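Local coordinates for AHL synthase (Burkholderia glumae, PDB 3P2H), which probably makes N-acyl-homoserine lactone quorum-sensing signals from fatty acyl-[ACP] and S-adenosyl-L-methionine, at residues A[85-88]-A[89-93]; A[182-186]-A[187-191]. The protein carries 3 engineered substitutions. One frame throughout, in Å; residues are numbered along the deposited sequence.

Interaction 1 of 2, residues A[85-88]-A[89-93]; sequences HLLA and DEAPR
L87 and A91 meet over a backbone bend that ends the 3-10 segment 85-86. L87 is extended (phi/psi -90/143°), A88 alone returns to helical angles, and from E90 to P92 the chain runs on in an extended, polyproline-like course. The bend brings the CA atoms of L87 and E90 to 6.6 Å, a turn by distance, and directs the carbonyl of D89 back toward L87. There D89 O lies 2.9 Å from L87 CB, tighter than normal van der Waals separation and hence a doubtful detail. The first torsion of L87 puts CG beside the backbone N, and the second (chi2 174°) extends CD1 along the inner side of the bend to within 3.5 Å of A91 CA. Methyl meets methyl at 3.7 Å between L87 CD1 and A91 CB. In this surface loop between helix 78-81 and strand 97-105, L87 also rests on L79 of that helix and on I140 and A174 of the sheet. With no hydrogen bond between 85-88 and 89-93, the contact across the turn is apolar, L87 CD1 against A91, while the bonds of A88 with A161 and of P92 O with Y77 OH run from the loop to other parts of the chain.

Interaction 2 of 2, residues A[182-186]-A[187-191]; sequences QTLAA and LDLDP
L184 and L189 meet in a local helix-terminating contact at the C-terminal end of helix 181-186, which follows strand 170-178 and lies beside helix 120-133. The backbone evidence is a pair of bonds into the last turn. L189 N reaches L184 O at 3.0 Å and is almost straight (176°), while D188 N bonds A185 O at 3.1 Å, approaching from above the carbonyl plane. Together with the positive phi of D188 (62°), these bonds define a Schellman motif. Its customary apolar clasp is present: L184 CD2 and L189 CB are 4.1 Å apart, and the two side chains cross at about a right angle. L184 CD1 lies 3.6 Å from P191 O and also near D190 O, placing this branch against carbonyls beyond the helix. L187 N splits weakly between T183 O and L184 O. With CG beside its backbone N (chi1 -61°), L187 runs alongside T183, pointing the same way, and its CD1 touches T183 CG2 at 3.7 Å. T183 OG1 hydrogen-bonds D178 O and H157 N, linking the helix to the end of strand 170-178 and the start of strand 157-160. L187 packs on A125 and V128, L189 on V128 and E129, and R121 NH1 makes a weak hydrogen bond to A186 O.

How the interactions relate
From the N terminus, the chain passes helix 78-81 and reaches interaction 1 in the connection to strand 97-105; interaction 2 comes much later, after strand 170-178. Each is a turn in continuous chain, so neither encloses a long loop, and the two stand in series without nesting or crossing. The centres of interaction 1 and interaction 2 are about 27 Å apart. The nearest atoms of interaction 1 and interaction 2 are about 16 Å apart, which excludes direct contact. Strand 170-178 relates them: A174 and W176 receive L87 and P92 of interaction 1, and the same strand leads into the helix that interaction 2 terminates. Interaction 1 thus joins helix 78-81 to the central mixed sheet, whereas interaction 2 sets the C-terminal segment against helix 120-133.

Interaction 1 of 2, residues A[85-88]-A[89-93]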
loop_
_atom_site.group_PDB
_atom_site.type_symbol
_atom_site.label_atom_id
_atom_site.label_comp_id
_atom_site.label_asym_id
_atom_site.label_seq_id
_atom_site.Cartn_x
_atom_site.Cartn_y
_atom_site.Cartn_z
ATOM N N HIS A 85 13.176 -8.951 -9.472
ATOM C CA HIS A 85 14.619 -8.871 -9.275
ATOM C C HIS A 85 15.013 -8.050 -8.049
ATOM O O HIS A 85 16.186 -7.997 -7.679
ATOM C CB HIS A 85 15.286 -8.293 -10.532
ATOM C CG HIS A 85 14.699 -6.992 -10.987
ATOM N ND1 HIS A 85 14.905 -5.803 -10.320
ATOM C CD2 HIS A 85 13.891 -6.698 -12.036
ATOM C CE1 HIS A 85 14.250 -4.834 -10.936
ATOM N NE2 HIS A 85 13.627 -5.351 -11.980
ATOM N N LEU A 86 14.037 -7.413 -7.413
ATOM C CA LEU A 86 14.327 -6.619 -6.226
ATOM C C LEU A 86 14.378 -7.516 -5.006
ATOM O O LEU A 86 14.822 -7.097 -3.943
ATOM C CB LEU A 86 13.259 -5.543 -6.007
ATOM C CG LEU A 86 13.206 -4.352 -6.969
ATOM C CD1 LEU A 86 12.216 -3.328 -6.427
ATOM C CD2 LEU A 86 14.572 -3.729 -7.113
ATOM N N LEU A 87 13.929 -8.755 -5.176
ATOM C CA LEU A 87 13.881 -9.717 -4.087
ATOM C C LEU A 87 15.117 -10.573 -3.905
ATOM O O LEU A 87 15.764 -10.983 -4.874
ATOM C CB LEU A 87 12.677 -10.638 -4.260
ATOM C CG LEU A 87 11.303 -10.008 -4.043
ATOM C CD1 LEU A 87 10.234 -11.030 -4.391
ATOM C CD2 LEU A 87 11.163 -9.544 -2.597
ATOM N N ALA A 88 15.433 -10.847 -2.642
ATOM C CA ALA A 88 16.572 -11.679 -2.308
ATOM C C ALA A 88 16.182 -13.089 -2.720
ATOM O O ALA A 88 16.987 -13.831 -3.282
ATOM C CB ALA A 88 16.841 -11.620 -0.814
ATOM N N ASP A 89 14.924 -13.435 -2.451
ATOM C CA ASP A 89 14.386 -14.751 -2.775
ATOM C C ASP A 89 13.221 -14.660 -3.760
ATOM O O ASP A 89 12.820 -13.570 -4.163
ATOM C CB ASP A 89 13.916 -15.437 -1.496
ATOM C CG ASP A 89 15.006 -15.508 -0.446
ATOM O OD1 ASP A 89 16.102 -16.005 -0.769
ATOM O OD2 ASP A 89 14.764 -15.070 0.695
ATOM N N GLU A 90 12.676 -15.808 -4.145
ATOM C CA GLU A 90 11.551 -15.827 -5.074
ATOM C C GLU A 90 10.306 -15.210 -4.421
ATOM O O GLU A 90 10.120 -15.311 -3.206
ATOM C CB GLU A 90 11.260 -17.263 -5.510
ATOM C CG GLU A 90 10.006 -17.405 -6.366
ATOM C CD GLU A 90 9.818 -18.816 -6.881
ATOM O OE1 GLU A 90 10.008 -19.768 -6.086
ATOM O OE2 GLU A 90 9.471 -18.970 -8.076
ATOM N N ALA A 91 9.466 -14.569 -5.231
ATOM C CA ALA A 91 8.256 -13.921 -4.737
ATOM C C ALA A 91 7.297 -14.929 -4.124
ATOM O O ALA A 91 6.969 -15.942 -4.734
ATOM C CB ALA A 91 7.565 -13.165 -5.865
ATOM N N PRO A 92 6.819 -14.647 -2.908
ATOM C CA PRO A 92 5.894 -15.537 -2.211
ATOM C C PRO A 92 4.483 -15.614 -2.790
ATOM O O PRO A 92 3.970 -14.650 -3.368
ATOM C CB PRO A 92 5.896 -14.975 -0.794
ATOM C CG PRO A 92 6.031 -13.496 -1.046
ATOM C CD PRO A 92 7.112 -13.452 -2.097
ATOM N N ARG A 93 3.884 -16.790 -2.652
ATOM C CA ARG A 93 2.509 -17.041 -3.064
ATOM C C ARG A 93 1.974 -17.764 -1.845
ATOM O O ARG A 93 2.103 -18.979 -1.719
ATOM C CB ARG A 93 2.430 -17.936 -4.302
ATOM C CG ARG A 93 2.867 -17.249 -5.591
ATOM C CD ARG A 93 2.421 -18.036 -6.821
ATOM N NE ARG A 93 0.967 -18.000 -6.993
ATOM C CZ ARG A 93 0.174 -19.067 -6.950
ATOM N NH1 ARG A 93 0.686 -20.270 -6.736
ATOM N NH2 ARG A 93 -1.133 -18.929 -7.121
#

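Interaction 2 of 2, residues A[182-186]-A[187-191]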
loop_
_atom_site.group_PDB
_atom_site.type_symbol
_atom_site.label_atom_id
_atom_site.label_comp_id
_atom_site.label_asym_id
_atom_site.label_seq_id
_atom_site.Cartn_x
_atom_site.Cartn_y
_atom_site.Cartn_z
ATOM N N GLN A 182 4.332 -6.539 17.986
ATOM C CA GLN A 182 4.960 -5.228 17.870
ATOM C C GLN A 182 4.226 -4.315 16.891
ATOM O O GLN A 182 3.905 -3.170 17.211
ATOM C CB GLN A 182 6.411 -5.372 17.406
ATOM C CG GLN A 182 7.182 -4.060 17.427
ATOM C CD GLN A 182 8.568 -4.180 16.812
ATOM O OE1 GLN A 182 9.315 -5.108 17.112
ATOM N NE2 GLN A 182 8.915 -3.236 15.953
ATOM N N THR A 183 3.993 -4.823 15.686
ATOM C CA THR A 183 3.309 -4.061 14.648
ATOM C C THR A 183 1.900 -3.678 15.080
ATOM O O THR A 183 1.488 -2.529 14.929
ATOM C CB THR A 183 3.239 -4.864 13.334
ATOM O OG1 THR A 183 4.547 -4.933 12.748
ATOM C CG2 THR A 183 2.264 -4.200 12.348
ATOM N N LEU A 184 1.164 -4.641 15.621
ATOM C CA LEU A 184 -0.197 -4.385 16.075
ATOM C C LEU A 184 -0.215 -3.321 17.176
ATOM O O LEU A 184 -0.992 -2.370 17.119
ATOM C CB LEU A 184 -0.835 -5.687 16.579
ATOM C CG LEU A 184 -1.039 -6.800 15.540
ATOM C CD1 LEU A 184 -1.525 -8.075 16.211
ATOM C CD2 LEU A 184 -2.038 -6.338 14.488
ATOM N N ALA A 185 0.649 -3.477 18.176
ATOM C CA ALA A 185 0.709 -2.516 19.274
ATOM C C ALA A 185 1.075 -1.127 18.770
ATOM O O ALA A 185 0.474 -0.136 19.172
ATOM C CB ALA A 185 1.721 -2.974 20.318
ATOM N N ALA A 186 2.065 -1.051 17.886
ATOM C CA ALA A 186 2.496 0.234 17.347
ATOM C C ALA A 186 1.377 0.954 16.594
ATOM O O ALA A 186 1.373 2.182 16.503
ATOM C CB ALA A 186 3.687 0.034 16.427
ATOM N N LEU A 187 0.433 0.186 16.058
ATOM C CA LEU A 187 -0.676 0.748 15.293
ATOM C C LEU A 187 -1.974 0.838 16.091
ATOM O O LEU A 187 -3.005 1.224 15.550
ATOM C CB LEU A 187 -0.908 -0.088 14.030
ATOM C CG LEU A 187 0.287 -0.145 13.071
ATOM C CD1 LEU A 187 0.056 -1.191 11.991
ATOM C CD2 LEU A 187 0.506 1.229 12.469
ATOM N N ASP A 188 -1.918 0.474 17.371
ATOM C CA ASP A 188 -3.090 0.515 18.243
ATOM C C ASP A 188 -4.207 -0.403 17.777
ATOM O O ASP A 188 -5.384 -0.061 17.868
ATOM C CB ASP A 188 -3.617 1.946 18.350
ATOM C CG ASP A 188 -2.809 2.784 19.310
ATOM O OD1 ASP A 188 -2.907 4.027 19.255
ATOM O OD2 ASP A 188 -2.075 2.193 20.131
ATOM N N LEU A 189 -3.833 -1.574 17.285
ATOM C CA LEU A 189 -4.804 -2.544 16.808
ATOM C C LEU A 189 -5.001 -3.678 17.813
ATOM O O LEU A 189 -4.175 -3.893 18.709
ATOM C CB LEU A 189 -4.348 -3.113 15.468
ATOM C CG LEU A 189 -4.129 -2.064 14.375
ATOM C CD1 LEU A 189 -3.518 -2.720 13.144
ATOM C CD2 LEU A 189 -5.451 -1.388 14.045
ATOM N N ASP A 190 -6.108 -4.392 17.657
ATOM C CA ASP A 190 -6.441 -5.509 18.521
ATOM C C ASP A 190 -5.318 -6.543 18.537
ATOM O O ASP A 190 -5.008 -7.151 17.511
ATOM C CB ASP A 190 -7.740 -6.146 18.031
ATOM C CG ASP A 190 -8.139 -7.347 18.842
ATOM O OD1 ASP A 190 -7.725 -7.429 20.018
ATOM O OD2 ASP A 190 -8.881 -8.197 18.305
ATOM N N PRO A 191 -4.695 -6.764 19.709
ATOM C CA PRO A 191 -3.608 -7.742 19.789
ATOM C C PRO A 191 -4.026 -9.145 19.359
ATOM O O PRO A 191 -3.208 -9.923 18.870
ATOM C CB PRO A 191 -3.179 -7.666 21.254
ATOM C CG PRO A 191 -4.419 -7.245 21.954
ATOM C CD PRO A 191 -4.981 -6.192 21.036
#